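Local coordinates for glucose-resistance amylase regulator (Weissella paramesenteroides ATCC 33313, PDB 4RK6), which probably binds regulatory DNA to control transcription as a LacI-family repressor, and holds glucose in its periplasmic-binding-protein-like core, at residues Trp80-Asp83 and Lys84-Glu88; Val106-Glu110 and Phe111-Asn115; Ile194-Ala197 and Asp198-Gln202. All coordinates share one frame; numbering follows the deposited sequence.

Interaction 1 (Trp80-Asp83 and Lys84-Glu88)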
ATOM      1  N   TRP A  80     -16.412 -24.066  -3.109  1.00 21.72           N
ATOM      2  CA  TRP A  80     -16.120 -25.177  -2.221  1.00 23.98           C
ATOM      3  C   TRP A  80     -15.508 -24.706  -0.892  1.00 24.29           C
ATOM      4  O   TRP A  80     -15.711 -25.356   0.113  1.00 23.76           O
ATOM      5  CB  TRP A  80     -15.230 -26.268  -2.880  1.00 29.33           C
ATOM      6  CG  TRP A  80     -13.878 -25.802  -3.381  1.00 30.19           C
ATOM      7  CD1 TRP A  80     -13.525 -25.554  -4.678  1.00 29.86           C
ATOM      8  CD2 TRP A  80     -12.703 -25.555  -2.589  1.00 30.65           C
ATOM      9  NE1 TRP A  80     -12.209 -25.152  -4.746  1.00 31.30           N
ATOM     10  CE2 TRP A  80     -11.681 -25.142  -3.480  1.00 29.40           C
ATOM     11  CE3 TRP A  80     -12.416 -25.644  -1.221  1.00 31.73           C
ATOM     12  CZ2 TRP A  80     -10.391 -24.812  -3.041  1.00 33.93           C
ATOM     13  CZ3 TRP A  80     -11.134 -25.307  -0.780  1.00 32.76           C
ATOM     14  CH2 TRP A  80     -10.144 -24.887  -1.692  1.00 26.96           C
HETATM   15  N   MSE A  81     -14.771 -23.599  -0.900  1.00 28.24           N
HETATM   16  CA  MSE A  81     -14.165 -23.068   0.339  1.00 26.53           C
HETATM   17  C   MSE A  81     -15.235 -22.513   1.250  1.00 22.21           C
HETATM   18  O   MSE A  81     -15.220 -22.765   2.436  1.00 26.44           O
HETATM   19  CB  MSE A  81     -13.110 -21.962   0.060  1.00 28.42           C
HETATM   20  CG  MSE A  81     -12.345 -21.595   1.337  1.00 37.11           C
HETATM   21 SE   MSE A  81     -11.068 -20.169   0.851  1.00 39.30          SE
HETATM   22  CE  MSE A  81      -9.955 -21.325  -0.267  1.00 36.06           C
ATOM     23  N   ILE A  82     -16.172 -21.762   0.676  1.00 27.76           N
ATOM     24  CA  ILE A  82     -17.285 -21.194   1.435  1.00 24.38           C
ATOM     25  C   ILE A  82     -18.100 -22.343   2.008  1.00 25.29           C
ATOM     26  O   ILE A  82     -18.332 -22.405   3.215  1.00 23.73           O
ATOM     27  CB  ILE A  82     -18.168 -20.282   0.559  1.00 29.49           C
ATOM     28  CG1 ILE A  82     -17.394 -19.031   0.137  1.00 32.78           C
ATOM     29  CG2 ILE A  82     -19.443 -19.887   1.308  1.00 26.57           C
ATOM     30  CD1 ILE A  82     -18.025 -18.280  -1.018  1.00 31.22           C
ATOM     31  N   ASP A  83     -18.500 -23.282   1.154  1.00 24.25           N
ATOM     32  CA  ASP A  83     -19.224 -24.461   1.620  1.00 24.29           C
ATOM     33  C   ASP A  83     -18.484 -25.258   2.696  1.00 22.62           C
ATOM     34  O   ASP A  83     -19.068 -25.564   3.716  1.00 24.03           O
ATOM     35  CB  ASP A  83     -19.602 -25.397   0.465  1.00 22.88           C
ATOM     36  CG  ASP A  83     -20.750 -24.862  -0.370  1.00 29.41           C
ATOM     37  OD1 ASP A  83     -21.830 -24.572   0.209  1.00 30.92           O
ATOM     38  OD2 ASP A  83     -20.572 -24.742  -1.613  1.00 29.67           O
ATOM     39  N   LYS A  84     -17.212 -25.593   2.477  1.00 24.14           N
ATOM     40  CA  LYS A  84     -16.479 -26.379   3.472  1.00 24.56           C
ATOM     41  C   LYS A  84     -16.382 -25.653   4.826  1.00 22.21           C
ATOM     42  O   LYS A  84     -16.516 -26.274   5.886  1.00 26.78           O
ATOM     43  CB  LYS A  84     -15.089 -26.779   2.948  1.00 26.67           C
ATOM     44  CG  LYS A  84     -15.138 -27.949   1.954  1.00 30.70           C
ATOM     45  CD  LYS A  84     -13.729 -28.338   1.518  1.00 45.41           C
ATOM     46  CE  LYS A  84     -13.610 -29.794   1.097  1.00 87.37           C
ATOM     47  NZ  LYS A  84     -13.944 -30.729   2.204  1.00 61.14           N
ATOM     48  N   LEU A  85     -16.209 -24.346   4.797  1.00 23.44           N
ATOM     49  CA  LEU A  85     -16.125 -23.588   6.061  1.00 22.97           C
ATOM     50  C   LEU A  85     -17.466 -23.571   6.764  1.00 19.88           C
ATOM     51  O   LEU A  85     -17.560 -23.897   7.944  1.00 23.92           O
ATOM     52  CB  LEU A  85     -15.612 -22.160   5.831  1.00 23.83           C
ATOM     53  CG  LEU A  85     -14.152 -22.090   5.383  1.00 26.44           C
ATOM     54  CD1 LEU A  85     -13.886 -20.729   4.787  1.00 26.01           C
ATOM     55  CD2 LEU A  85     -13.189 -22.372   6.526  1.00 27.58           C
ATOM     56  N   LEU A  86     -18.534 -23.264   6.032  1.00 24.61           N
ATOM     57  CA  LEU A  86     -19.861 -23.275   6.637  1.00 25.28           C
ATOM     58  C   LEU A  86     -20.194 -24.641   7.222  1.00 23.72           C
ATOM     59  O   LEU A  86     -20.807 -24.737   8.275  1.00 23.64           O
ATOM     60  CB  LEU A  86     -20.922 -22.879   5.617  1.00 23.33           C
ATOM     61  CG  LEU A  86     -20.922 -21.447   5.079  1.00 25.54           C
ATOM     62  CD1 LEU A  86     -21.897 -21.336   3.913  1.00 22.72           C
ATOM     63  CD2 LEU A  86     -21.296 -20.441   6.161  1.00 26.25           C
ATOM     64  N   GLU A  87     -19.765 -25.694   6.529  1.00 22.07           N
ATOM     65  CA  GLU A  87     -20.041 -27.063   6.949  1.00 22.95           C
ATOM     66  C   GLU A  87     -19.227 -27.469   8.179  1.00 27.75           C
ATOM     67  O   GLU A  87     -19.564 -28.450   8.831  1.00 29.72           O
ATOM     68  CB  GLU A  87     -19.828 -28.022   5.777  1.00 26.77           C
ATOM     69  CG  GLU A  87     -20.831 -27.780   4.649  1.00 26.12           C
ATOM     70  CD  GLU A  87     -20.504 -28.501   3.360  1.00 23.72           C
ATOM     71  OE1 GLU A  87     -19.632 -29.402   3.382  1.00 28.60           O
ATOM     72  OE2 GLU A  87     -21.117 -28.158   2.330  1.00 26.93           O
ATOM     73  N   GLU A  88     -18.189 -26.695   8.510  1.00 28.39           N
ATOM     74  CA  GLU A  88     -17.440 -26.875   9.773  1.00 32.19           C
ATOM     75  C   GLU A  88     -17.970 -25.963  10.885  1.00 31.33           C
ATOM     76  O   GLU A  88     -17.345 -25.835  11.935  1.00 30.54           O
ATOM     77  CB  GLU A  88     -15.937 -26.599   9.572  1.00 31.17           C
ATOM     78  CG  GLU A  88     -15.235 -27.498   8.571  1.00 43.81           C
ATOM     79  CD  GLU A  88     -15.000 -28.914   9.066  1.00 82.82           C
ATOM     80  OE1 GLU A  88     -14.731 -29.788   8.216  1.00 69.59           O
ATOM     81  OE2 GLU A  88     -15.074 -29.165  10.289  1.00 55.45           O
TER

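Interaction 2 (Val106-Glu110 and Phe111-Asn115)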
ATOM      1  N   VAL A 106     -20.913  -7.208   3.995  1.00 20.77           N
ATOM      2  CA  VAL A 106     -20.887  -5.795   4.346  1.00 20.07           C
ATOM      3  C   VAL A 106     -20.122  -5.068   3.243  1.00 19.62           C
ATOM      4  O   VAL A 106     -18.987  -5.474   2.897  1.00 21.46           O
ATOM      5  CB  VAL A 106     -20.176  -5.556   5.691  1.00 20.64           C
ATOM      6  CG1 VAL A 106     -20.251  -4.071   6.036  1.00 23.88           C
ATOM      7  CG2 VAL A 106     -20.809  -6.412   6.788  1.00 22.57           C
ATOM      8  N   THR A 107     -20.741  -4.027   2.701  1.00 22.07           N
ATOM      9  CA  THR A 107     -20.237  -3.393   1.484  1.00 21.59           C
ATOM     10  C   THR A 107     -20.770  -1.984   1.329  1.00 22.28           C
ATOM     11  O   THR A 107     -21.841  -1.631   1.859  1.00 23.00           O
ATOM     12  CB  THR A 107     -20.602  -4.256   0.237  1.00 23.67           C
ATOM     13  OG1 THR A 107     -20.047  -3.689  -0.962  1.00 23.18           O
ATOM     14  CG2 THR A 107     -22.120  -4.364   0.062  1.00 23.08           C
ATOM     15  N   SER A 108     -20.033  -1.159   0.589  1.00 22.34           N
ATOM     16  CA  SER A 108     -20.616   0.056   0.046  1.00 20.76           C
ATOM     17  C   SER A 108     -21.640  -0.376  -0.991  1.00 25.82           C
ATOM     18  O   SER A 108     -21.471  -1.420  -1.639  1.00 22.58           O
ATOM     19  CB  SER A 108     -19.532   0.939  -0.606  1.00 22.93           C
ATOM     20  OG  SER A 108     -18.523   1.315   0.344  1.00 22.99           O
ATOM     21  N   ASN A 109     -22.668   0.436  -1.190  1.00 21.42           N
ATOM     22  CA  ASN A 109     -23.655   0.152  -2.208  1.00 21.42           C
ATOM     23  C   ASN A 109     -23.154   0.544  -3.591  1.00 23.20           C
ATOM     24  O   ASN A 109     -23.041   1.723  -3.903  1.00 23.35           O
ATOM     25  CB  ASN A 109     -24.974   0.860  -1.906  1.00 22.42           C
ATOM     26  CG  ASN A 109     -26.103   0.442  -2.840  1.00 25.14           C
ATOM     27  OD1 ASN A 109     -26.093   0.697  -4.046  1.00 28.24           O
ATOM     28  ND2 ASN A 109     -27.128  -0.177  -2.259  1.00 37.73           N
ATOM     29  N   GLU A 110     -22.879  -0.457  -4.416  1.00 22.18           N
ATOM     30  CA  GLU A 110     -22.200  -0.232  -5.694  1.00 22.26           C
ATOM     31  C   GLU A 110     -23.002   0.639  -6.657  1.00 25.82           C
ATOM     32  O   GLU A 110     -22.447   1.544  -7.272  1.00 25.05           O
ATOM     33  CB  GLU A 110     -21.806  -1.561  -6.346  1.00 23.43           C
ATOM     34  CG  GLU A 110     -20.602  -2.235  -5.713  1.00 23.44           C
ATOM     35  CD  GLU A 110     -19.270  -1.690  -6.230  1.00 25.98           C
ATOM     36  OE1 GLU A 110     -19.248  -0.888  -7.195  1.00 23.92           O
ATOM     37  OE2 GLU A 110     -18.244  -2.109  -5.685  1.00 25.43           O
ATOM     38  N   PHE A 111     -24.307   0.405  -6.792  1.00 22.58           N
ATOM     39  CA  PHE A 111     -25.058   1.231  -7.711  1.00 24.10           C
ATOM     40  C   PHE A 111     -25.146   2.674  -7.226  1.00 24.60           C
ATOM     41  O   PHE A 111     -25.060   3.599  -8.024  1.00 26.10           O
ATOM     42  CB  PHE A 111     -26.456   0.681  -8.005  1.00 31.89           C
ATOM     43  CG  PHE A 111     -27.191   1.510  -9.007  1.00 27.07           C
ATOM     44  CD1 PHE A 111     -26.892   1.407 -10.366  1.00 24.74           C
ATOM     45  CD2 PHE A 111     -28.114   2.459  -8.592  1.00 30.23           C
ATOM     46  CE1 PHE A 111     -27.518   2.217 -11.288  1.00 37.36           C
ATOM     47  CE2 PHE A 111     -28.751   3.264  -9.516  1.00 35.67           C
ATOM     48  CZ  PHE A 111     -28.453   3.142 -10.864  1.00 33.00           C
ATOM     49  N   GLU A 112     -25.347   2.868  -5.928  1.00 24.08           N
ATOM     50  CA  GLU A 112     -25.405   4.221  -5.379  1.00 24.24           C
ATOM     51  C   GLU A 112     -24.104   4.973  -5.610  1.00 26.50           C
ATOM     52  O   GLU A 112     -24.131   6.169  -5.960  1.00 25.96           O
ATOM     53  CB  GLU A 112     -25.715   4.175  -3.891  1.00 29.76           C
ATOM     54  CG  GLU A 112     -26.086   5.508  -3.270  1.00 48.38           C
ATOM     55  CD  GLU A 112     -26.420   5.380  -1.791  1.00133.20           C
ATOM     56  OE1 GLU A 112     -25.846   6.139  -0.985  1.00 83.90           O
ATOM     57  OE2 GLU A 112     -27.246   4.514  -1.425  1.00 71.06           O
HETATM   58  N   MSE A 113     -22.968   4.295  -5.393  1.00 24.55           N
HETATM   59  CA  MSE A 113     -21.648   4.927  -5.653  1.00 23.90           C
HETATM   60  C   MSE A 113     -21.581   5.378  -7.069  1.00 25.29           C
HETATM   61  O   MSE A 113     -21.323   6.560  -7.350  1.00 23.81           O
HETATM   62  CB  MSE A 113     -20.465   3.994  -5.409  1.00 25.18           C
HETATM   63  CG  MSE A 113     -20.245   3.727  -3.927  1.00 29.34           C
HETATM   64 SE   MSE A 113     -18.442   2.983  -3.671  1.00 26.38          SE
HETATM   65  CE  MSE A 113     -18.837   1.146  -4.297  1.00 25.14           C
HETATM   66  N   MSE A 114     -21.850   4.459  -7.991  1.00 22.20           N
HETATM   67  CA  MSE A 114     -21.719   4.770  -9.416  1.00 21.88           C
HETATM   68  C   MSE A 114     -22.694   5.817  -9.857  1.00 23.23           C
HETATM   69  O   MSE A 114     -22.350   6.737 -10.603  1.00 23.15           O
HETATM   70  CB  MSE A 114     -21.922   3.534 -10.273  1.00 22.45           C
HETATM   71  CG  MSE A 114     -21.732   3.822 -11.755  1.00 23.22           C
HETATM   72 SE   MSE A 114     -19.845   4.251 -12.158  1.00 26.76          SE
HETATM   73  CE  MSE A 114     -19.115   2.515 -11.664  1.00 25.03           C
ATOM     74  N   ASN A 115     -23.936   5.681  -9.426  1.00 26.49           N
ATOM     75  CA  ASN A 115     -24.941   6.637  -9.791  1.00 25.09           C
ATOM     76  C   ASN A 115     -24.649   8.053  -9.255  1.00 22.33           C
ATOM     77  O   ASN A 115     -24.898   9.027  -9.948  1.00 25.94           O
ATOM     78  CB  ASN A 115     -26.302   6.149  -9.343  1.00 27.16           C
ATOM     79  CG  ASN A 115     -27.406   6.932  -9.963  1.00 28.05           C
ATOM     80  OD1 ASN A 115     -27.563   6.939 -11.186  1.00 29.66           O
ATOM     81  ND2 ASN A 115     -28.163   7.644  -9.132  1.00 29.05           N
TER
HETATM   82  O   HOH W   1     -25.864  -1.833  -5.678  1.00 29.97           O

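Interaction 3 (Ile194-Ala197 and Asp198-Gln202). With GLC (alpha-D-glucopyranose), chain C.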
ATOM      1  N   ILE A 194     -14.379   7.929 -15.259  1.00 20.55           N
ATOM      2  CA  ILE A 194     -14.624   7.397 -13.931  1.00 20.06           C
ATOM      3  C   ILE A 194     -13.629   6.268 -13.756  1.00 22.30           C
ATOM      4  O   ILE A 194     -13.649   5.276 -14.488  1.00 22.82           O
ATOM      5  CB  ILE A 194     -16.057   6.870 -13.779  1.00 20.46           C
ATOM      6  CG1 ILE A 194     -17.051   8.014 -13.995  1.00 21.23           C
ATOM      7  CG2 ILE A 194     -16.232   6.258 -12.406  1.00 19.93           C
ATOM      8  CD1 ILE A 194     -18.507   7.619 -14.039  1.00 21.18           C
ATOM      9  N   ALA A 195     -12.732   6.418 -12.795  1.00 19.60           N
ATOM     10  CA  ALA A 195     -11.682   5.439 -12.559  1.00 19.98           C
ATOM     11  C   ALA A 195     -12.109   4.448 -11.492  1.00 20.95           C
ATOM     12  O   ALA A 195     -12.509   4.868 -10.404  1.00 20.93           O
ATOM     13  CB  ALA A 195     -10.420   6.182 -12.124  1.00 23.70           C
ATOM     14  N   THR A 196     -11.987   3.140 -11.745  1.00 20.84           N
ATOM     15  CA  THR A 196     -12.533   2.146 -10.811  1.00 20.63           C
ATOM     16  C   THR A 196     -11.694   1.974  -9.541  1.00 19.59           C
ATOM     17  O   THR A 196     -12.123   1.304  -8.600  1.00 22.38           O
ATOM     18  CB  THR A 196     -12.713   0.743 -11.443  1.00 22.59           C
ATOM     19  OG1 THR A 196     -11.436   0.203 -11.820  1.00 22.19           O
ATOM     20  CG2 THR A 196     -13.623   0.813 -12.608  1.00 20.82           C
ATOM     21  N   ALA A 197     -10.499   2.560  -9.529  1.00 20.40           N
ATOM     22  CA  ALA A 197      -9.678   2.620  -8.317  1.00 20.21           C
ATOM     23  C   ALA A 197      -8.812   3.845  -8.372  1.00 18.27           C
ATOM     24  O   ALA A 197      -8.579   4.406  -9.447  1.00 20.60           O
ATOM     25  CB  ALA A 197      -8.836   1.371  -8.163  1.00 22.28           C
ATOM     26  N   ASP A 198      -8.364   4.316  -7.209  1.00 20.92           N
ATOM     27  CA  ASP A 198      -7.561   5.541  -7.159  1.00 20.46           C
ATOM     28  C   ASP A 198      -6.320   5.530  -8.088  1.00 18.69           C
ATOM     29  O   ASP A 198      -6.029   6.535  -8.751  1.00 20.56           O
ATOM     30  CB  ASP A 198      -7.091   5.842  -5.736  1.00 19.44           C
ATOM     31  CG  ASP A 198      -8.249   5.977  -4.749  1.00 22.57           C
ATOM     32  OD1 ASP A 198      -9.356   6.440  -5.122  1.00 21.04           O
ATOM     33  OD2 ASP A 198      -8.006   5.609  -3.586  1.00 24.51           O
HETATM   34  N   MSE A 199      -5.612   4.402  -8.136  1.00 18.45           N
HETATM   35  CA  MSE A 199      -4.363   4.296  -8.925  1.00 21.56           C
HETATM   36  C   MSE A 199      -4.674   4.436 -10.404  1.00 20.12           C
HETATM   37  O   MSE A 199      -3.869   4.961 -11.142  1.00 20.68           O
HETATM   38  CB  MSE A 199      -3.618   2.990  -8.636  1.00 23.75           C
HETATM   39  CG  MSE A 199      -2.709   3.149  -7.440  1.00 46.98           C
HETATM   40 SE   MSE A 199      -1.216   4.302  -8.001  1.00 34.72          SE
HETATM   41  CE  MSE A 199      -0.176   3.812  -6.404  1.00 58.25           C
ATOM     42  N   VAL A 200      -5.863   4.009 -10.838  1.00 18.41           N
ATOM     43  CA  VAL A 200      -6.263   4.204 -12.229  1.00 19.94           C
ATOM     44  C   VAL A 200      -6.289   5.704 -12.515  1.00 19.19           C
ATOM     45  O   VAL A 200      -5.809   6.163 -13.556  1.00 19.63           O
ATOM     46  CB  VAL A 200      -7.631   3.562 -12.527  1.00 20.06           C
ATOM     47  CG1 VAL A 200      -8.096   3.878 -13.945  1.00 19.46           C
ATOM     48  CG2 VAL A 200      -7.591   2.069 -12.270  1.00 22.10           C
ATOM     49  N   GLY A 201      -6.853   6.480 -11.590  1.00 20.04           N
ATOM     50  CA  GLY A 201      -6.900   7.927 -11.709  1.00 18.34           C
ATOM     51  C   GLY A 201      -5.513   8.558 -11.762  1.00 21.24           C
ATOM     52  O   GLY A 201      -5.260   9.472 -12.537  1.00 19.33           O
ATOM     53  N   GLN A 202      -4.599   8.041 -10.949  1.00 18.12           N
ATOM     54  CA  GLN A 202      -3.232   8.531 -10.985  1.00 19.20           C
ATOM     55  C   GLN A 202      -2.576   8.256 -12.364  1.00 20.76           C
ATOM     56  O   GLN A 202      -1.789   9.074 -12.877  1.00 20.72           O
ATOM     57  CB  GLN A 202      -2.438   7.911  -9.855  1.00 21.05           C
ATOM     58  CG  GLN A 202      -0.996   8.331  -9.799  1.00 23.74           C
ATOM     59  CD  GLN A 202      -0.834   9.767  -9.369  1.00 24.93           C
ATOM     60  OE1 GLN A 202      -0.865  10.072  -8.162  1.00 30.30           O
ATOM     61  NE2 GLN A 202      -0.658  10.663 -10.337  1.00 22.71           N
TER
HETATM   62  C1  GLC C 401     -12.150  -4.264  -4.819  1.00 48.41           C
HETATM   63  C2  GLC C 401     -13.287  -3.779  -3.919  1.00 29.09           C
HETATM   64  C3  GLC C 401     -13.886  -2.463  -4.372  1.00 25.54           C
HETATM   65  C4  GLC C 401     -12.765  -1.469  -4.686  1.00 19.81           C
HETATM   66  C5  GLC C 401     -11.908  -2.065  -5.804  1.00 28.21           C
HETATM   67  C6  GLC C 401     -10.743  -1.151  -6.174  1.00 23.10           C
HETATM   68  O1  GLC C 401     -12.734  -4.888  -5.896  1.00 33.22           O
HETATM   69  O2  GLC C 401     -14.344  -4.736  -3.884  1.00 30.58           O
HETATM   70  O3  GLC C 401     -14.679  -2.007  -3.281  1.00 25.92           O
HETATM   71  O4  GLC C 401     -13.309  -0.230  -5.029  1.00 22.26           O
HETATM   72  O5  GLC C 401     -11.317  -3.266  -5.381  1.00 30.84           O
HETATM   73  O6  GLC C 401      -9.890  -0.955  -5.089  1.00 26.12           O

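Interaction 1 (Trp80-Asp83 and Lys84-Glu88)
Lys84 follows Trp80 by one helical turn and meets it through both backbone and side chain. Lys84 N donates to Trp80 O at 2.8 Å. The alkyl chain of the lysine then crosses the indole at a slant. Lys84 CD comes to 4.1 Å from Trp80 CE3, on the six-membered ring. Beyond it the chain carries NZ off the helix surface. With chi1 at 59° the indole swings in beside the next residue, one face against Met81 CB. The indole NE1 is hydrogen-bonded to Glu52 OE1. Leu85 comes next. Leu85 N donates to Met81 O at 3.0 Å. Its side chain runs alongside that of Met81, present as selenomethionine, with Leu85 CD1 3.9 Å from Met81 CG. Both lie on the buried side, where Leu85 also reaches Phe59 of helix 52-64 and Val70 and Val92 of the two flanking strands. Leu86 repeats the pattern on Ile82. The bond from Leu86 N to Ile82 O is nearly straight (174° at the hydrogen). Leu86 CD1 touches Ile82 CG2 at 3.9 Å, and both branches point the same way. Glu87 N donates to Asp83 O at 2.9 Å. The extended Glu87 chain runs past Asp83 O, and its OE2 reaches Asp83 CB. Glu88 leaves the helix, its N hydrogen-bonded to Leu85 O at 2.9 Å. These residues make up nearly all of helix 79-87, the helix of the beta-alpha-beta unit with strands 69-72 and 91-95. Its chemistry divides by side: Met81, Ile82 and Leu85 are buried, Leu86 lies at their border against Val92, and the acids lie on the more exposed side. Glu87 OE2 is 4.2 Å from Asp83 OD1. The like charges probably disfavour each other slightly, and Gln102, which donates to Asp83 OD1, may ease this.

Interaction 2 (Val106-Glu110 and Phe111-Asn115)
Met113, a selenomethionine, fills the tight side of this turn with Ser108 and Glu110. Its methyl sits over a face of the Glu110 carboxylate, with Met113 CE 3.5 Å from Glu110 CD and about equally far from both oxygens. The same methyl and the selenium press on Ser108 CB, which is 3.8 Å from Met113 CE. The bend of the Met113 chain at chi3 (-77°) turns the methyl back to this place. The Glu110 carboxylate is salt-bridged to Arg145 and lies about 4 Å from the bound glucose at nearest atoms. Ser108 OG is hydrogen-bonded to Gln242 OE1. Arg145 and Gln242 both bind the sugar, so this packed side backs directly on the pocket. Here strand 104-108 passes into helix 110-123, one of the crossings between the two subdomains of the LacI-type periplasmic-binding-protein fold. Asn109 is the N-cap. Its carbonyl takes the first helical bond, from Met113 N at 3.0 Å, and Glu110 O takes the next, from Met114 N at 3.1 Å. The side chain of Asn109 adds the capping bond: Glu112 N donates to Asn109 OD1 at 3.0 Å, tilted 24° from the plane at that carbonyl. Asn109 CG is trans to its own N (chi1 -172°), which swings OD1 round to the helix start. This half of the contact is looser and wetter. A water donates to Asn109 OD1 at 3.0 Å and accepts from Phe111 N at 2.9 Å, bridging the cap to the first turn. Glu112 is exposed; its CB lies against the cap, while its extended chain leaves roughly at a right angle to Asn109. The Phe111 ring lies with one face against Asn115 CB and packs on Asn148 and Lys151 of helix 144-155.

Interaction 3 (Ile194-Ala197 and Asp198-Gln202)
Ala197 O is shared by two weak backbone bonds. Val200 N approaches it at 3.1 Å, but strongly bent (126° at the hydrogen). Gly201 N is straighter (158°) yet longer, at 3.4 Å from the same oxygen. The helix thus opens on a carbonyl held by weak bonds, and the regular pattern sets in with Gln202 N to Asp198 O. Ala197 holds the N-cap position and has no polar side chain to offer. The carboxylate of Asp198, the first helical residue, is hydrogen-bonded to Thr223 OG1 and the backbone N of Gly226 and Leu227. This ties the helix start to the end of strand 220-223 and the loop after it. Apolar packing lies on another side of the turn. Ala195 CB packs on Val200 CG1 at 3.7 Å, and also lies 3.6 Å from Gly201 N. Val200 places CG1 trans to its backbone N (chi1 175°), against Ala195; CG2 faces Ala197, with 4.3 Å between Val200 CG2 and Ala197 CB. Thr196 and Ala197 line the glucose pocket. Ala197 CB and Thr196 O each lie 3.7 Å from C6 of the sugar, and these are packing contacts. Thr196 OG1 is hydrogen-bonded to His170, another pocket residue. The whole turn belongs to the beta-alpha-beta unit of strand 192-195, helix 198-210 and strand 220-223. Strand 192-195 pairs with strands 129-132 and 220-223, Ile194 packs on helix 110-123, and Met199 touches Gln228 of the second subunit.

Along the chain the three contacts come in series, interaction 1 first and interaction 3 last. Interactions 1 and 3 lie on opposite sides of the chain's centre, with their centres about 34 Å apart, and each belongs to a beta-alpha-beta unit of its own. Interaction 2 runs between the two halves. Its centre is about 27 Å from that of interaction 1 and about 16 Å from that of interaction 3. Interactions 2 and 3 touch where Met114 SE meets Ile194 CD1 at 4.1 Å. The strands beside all three lie in one mixed sheet. Interactions 2 and 3 border the glucose site, consistent with a sugar held between two subdomains. Interaction 1 lies remote from it.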